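Local coordinates for protein 1H-3-hydroxy-4-oxoquinoline 2,4-dioxygenase (Pseudomonas putida, PDB 3IBT) that catalyses cofactor-independent dioxygenation of 3-hydroxy-1H-quinolin-4-one, cleaving its ring to N-formylanthranilate and carbon monoxide during oxoquinoline degradation, at residues Q131-G136 / E184-Y189. Numbering follows the deposited sequence.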
loop_
_atom_site.group_PDB
_atom_site.type_symbol
_atom_site.label_atom_id
_atom_site.label_comp_id
_atom_site.label_asym_id
_atom_site.label_seq_id
_atom_site.Cartn_x
_atom_site.Cartn_y
_atom_site.Cartn_z
ATOM N N GLN A 131 -4.083 5.336 -19.131
ATOM C CA GLN A 131 -3.001 5.528 -20.071
ATOM C C GLN A 131 -1.661 5.168 -19.470
ATOM O O GLN A 131 -0.885 4.437 -20.064
ATOM C CB GLN A 131 -2.959 6.957 -20.585
ATOM C CG GLN A 131 -2.134 7.098 -21.869
ATOM C CD GLN A 131 -2.358 8.421 -22.558
ATOM O OE1 GLN A 131 -2.549 9.454 -21.896
ATOM N NE2 GLN A 131 -2.351 8.408 -23.899
ATOM N N GLN A 132 -1.398 5.692 -18.283
ATOM C CA GLN A 132 -0.106 5.526 -17.634
ATOM C C GLN A 132 0.132 4.067 -17.292
ATOM O O GLN A 132 1.284 3.609 -17.246
ATOM C CB GLN A 132 -0.023 6.356 -16.366
ATOM C CG GLN A 132 -0.499 7.792 -16.484
ATOM C CD GLN A 132 -0.274 8.542 -15.182
ATOM O OE1 GLN A 132 -1.200 8.739 -14.395
ATOM N NE2 GLN A 132 0.979 8.912 -14.922
ATOM N N LEU A 133 -0.954 3.338 -17.062
ATOM C CA LEU A 133 -0.839 1.911 -16.901
ATOM C C LEU A 133 -0.414 1.242 -18.214
ATOM O O LEU A 133 0.310 0.220 -18.222
ATOM C CB LEU A 133 -2.123 1.328 -16.354
ATOM C CG LEU A 133 -2.401 1.795 -14.932
ATOM C CD1 LEU A 133 -3.718 1.222 -14.525
ATOM C CD2 LEU A 133 -1.311 1.388 -13.938
ATOM N N ALA A 134 -0.818 1.821 -19.338
ATOM C CA ALA A 134 -0.373 1.285 -20.623
ATOM C C ALA A 134 1.056 1.740 -20.921
ATOM O O ALA A 134 1.910 0.912 -21.202
ATOM C CB ALA A 134 -1.324 1.677 -21.723
ATOM N N GLU A 135 1.331 3.044 -20.842
ATOM C CA GLU A 135 2.704 3.543 -21.020
ATOM C C GLU A 135 3.634 2.652 -20.218
ATOM O O GLU A 135 4.586 2.085 -20.750
ATOM C CB GLU A 135 2.823 4.988 -20.541
ATOM C CG GLU A 135 2.664 6.022 -21.643
ATOM C CD GLU A 135 1.835 7.242 -21.199
ATOM O OE1 GLU A 135 1.898 7.633 -20.003
ATOM O OE2 GLU A 135 1.102 7.810 -22.048
ATOM N N GLY A 136 3.293 2.508 -18.944
ATOM C CA GLY A 136 3.958 1.601 -18.047
ATOM C C GLY A 136 4.418 0.226 -18.517
ATOM O O GLY A 136 5.427 -0.263 -18.012
ATOM N N GLU A 184 -0.669 -5.828 -13.235
ATOM C CA GLU A 184 -1.432 -6.263 -12.102
ATOM C C GLU A 184 -2.423 -5.264 -11.628
ATOM O O GLU A 184 -3.560 -5.632 -11.361
ATOM C CB GLU A 184 -0.532 -6.709 -10.972
ATOM C CG GLU A 184 0.158 -7.983 -11.347
ATOM C CD GLU A 184 -0.824 -9.022 -11.828
ATOM O OE1 GLU A 184 -1.912 -9.157 -11.215
ATOM O OE2 GLU A 184 -0.505 -9.694 -12.828
ATOM N N ILE A 185 -1.995 -4.009 -11.525
ATOM C CA ILE A 185 -2.874 -2.947 -11.075
ATOM C C ILE A 185 -4.016 -2.833 -12.078
ATOM O O ILE A 185 -5.225 -2.806 -11.707
ATOM C CB ILE A 185 -2.120 -1.593 -10.969
ATOM C CG1 ILE A 185 -1.011 -1.635 -9.900
ATOM C CG2 ILE A 185 -3.116 -0.434 -10.695
ATOM C CD1 ILE A 185 -0.032 -0.460 -9.942
ATOM N N GLU A 186 -3.601 -2.808 -13.350
ATOM C CA GLU A 186 -4.517 -2.794 -14.465
ATOM C C GLU A 186 -5.482 -3.936 -14.276
ATOM O O GLU A 186 -6.665 -3.703 -14.158
ATOM C CB GLU A 186 -3.794 -2.908 -15.805
ATOM C CG GLU A 186 -4.409 -2.024 -16.905
ATOM C CD GLU A 186 -3.828 -2.249 -18.326
ATOM O OE1 GLU A 186 -3.072 -3.234 -18.565
ATOM O OE2 GLU A 186 -4.168 -1.435 -19.228
ATOM N N ALA A 187 -4.995 -5.165 -14.201
ATOM C CA ALA A 187 -5.900 -6.309 -13.969
ATOM C C ALA A 187 -6.994 -6.073 -12.857
ATOM O O ALA A 187 -8.203 -6.340 -13.083
ATOM C CB ALA A 187 -5.103 -7.555 -13.691
ATOM N N ASN A 188 -6.586 -5.546 -11.695
ATOM C CA ASN A 188 -7.499 -5.397 -10.567
ATOM C C ASN A 188 -8.614 -4.403 -10.868
ATOM O O ASN A 188 -9.788 -4.642 -10.568
ATOM C CB ASN A 188 -6.746 -4.968 -9.318
ATOM C CG ASN A 188 -5.694 -5.958 -8.893
ATOM O OD1 ASN A 188 -5.994 -7.117 -8.677
ATOM N ND2 ASN A 188 -4.458 -5.506 -8.778
ATOM N N TYR A 189 -8.260 -3.287 -11.473
ATOM C CA TYR A 189 -9.313 -2.355 -11.855
ATOM C C TYR A 189 -10.371 -2.973 -12.752
ATOM O O TYR A 189 -11.559 -2.719 -12.557
ATOM C CB TYR A 189 -8.734 -1.102 -12.474
ATOM C CG TYR A 189 -8.249 -0.169 -11.407
ATOM C CD1 TYR A 189 -6.964 -0.265 -10.927
ATOM C CD2 TYR A 189 -9.099 0.782 -10.853
ATOM C CE1 TYR A 189 -6.525 0.572 -9.954
ATOM C CE2 TYR A 189 -8.655 1.624 -9.883
ATOM C CZ TYR A 189 -7.362 1.503 -9.439
ATOM O OH TYR A 189 -6.900 2.314 -8.445
#
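Leu133 meets Ile185 and Glu186 through carbon atoms alone, and both branches of the leucine are used. Leu133 CD2 touches CG2, the methyl branch of Ile185, at 4.1 Å, and the two side chains cross at about a right angle. The isoleucine torsion (chi1 -64°) decides which branch makes the contact. It sets CG2 anti to the backbone N, where it meets the leucine. CG1 lies beside that N and is farther off, with Ile185 CG1 5.1 Å from Leu133 CD2.

The other branch of Leu133 turns to Glu186. Leu133 CD1 is 4.1 Å from Glu186 CG and equally near Glu186 CA. Leu133 CB also lies 4.1 Å from Glu186 CG, so CG of the glutamate is touched by two carbons of the leucine. Leucine and glutamate slide past each other in opposite directions, with the aliphatic part of the glutamate alongside the leucine. The alpha carbons of Leu133 and Glu186 are 6.4 Å apart, so the helices come close here.

The polar end of Glu186 is held separately. Its chain is extended beyond CG (chi2 -172°), which carries the carboxylate past the leucine. There OE2 forms a salt bridge with Arg190, while Gln137 NE2 is hydrogen-bonded to both Glu186 OE1 and Leu133 O and so links the two helices.

Other residues extend the apolar layer: Phe149 of helix 142-154 packs on Leu133, and Phe129 packs on Ile185.

Helices 127-135 and 175-192 belong to the helical cap inserted between strands 115-119 and 207-212 of the alpha/beta-hydrolase fold. Ile185 reaches the side of the cap that faces the probable substrate pocket, with its side chain about 4 Å from that of Trp30, a substrate-binding residue inferred from relatives.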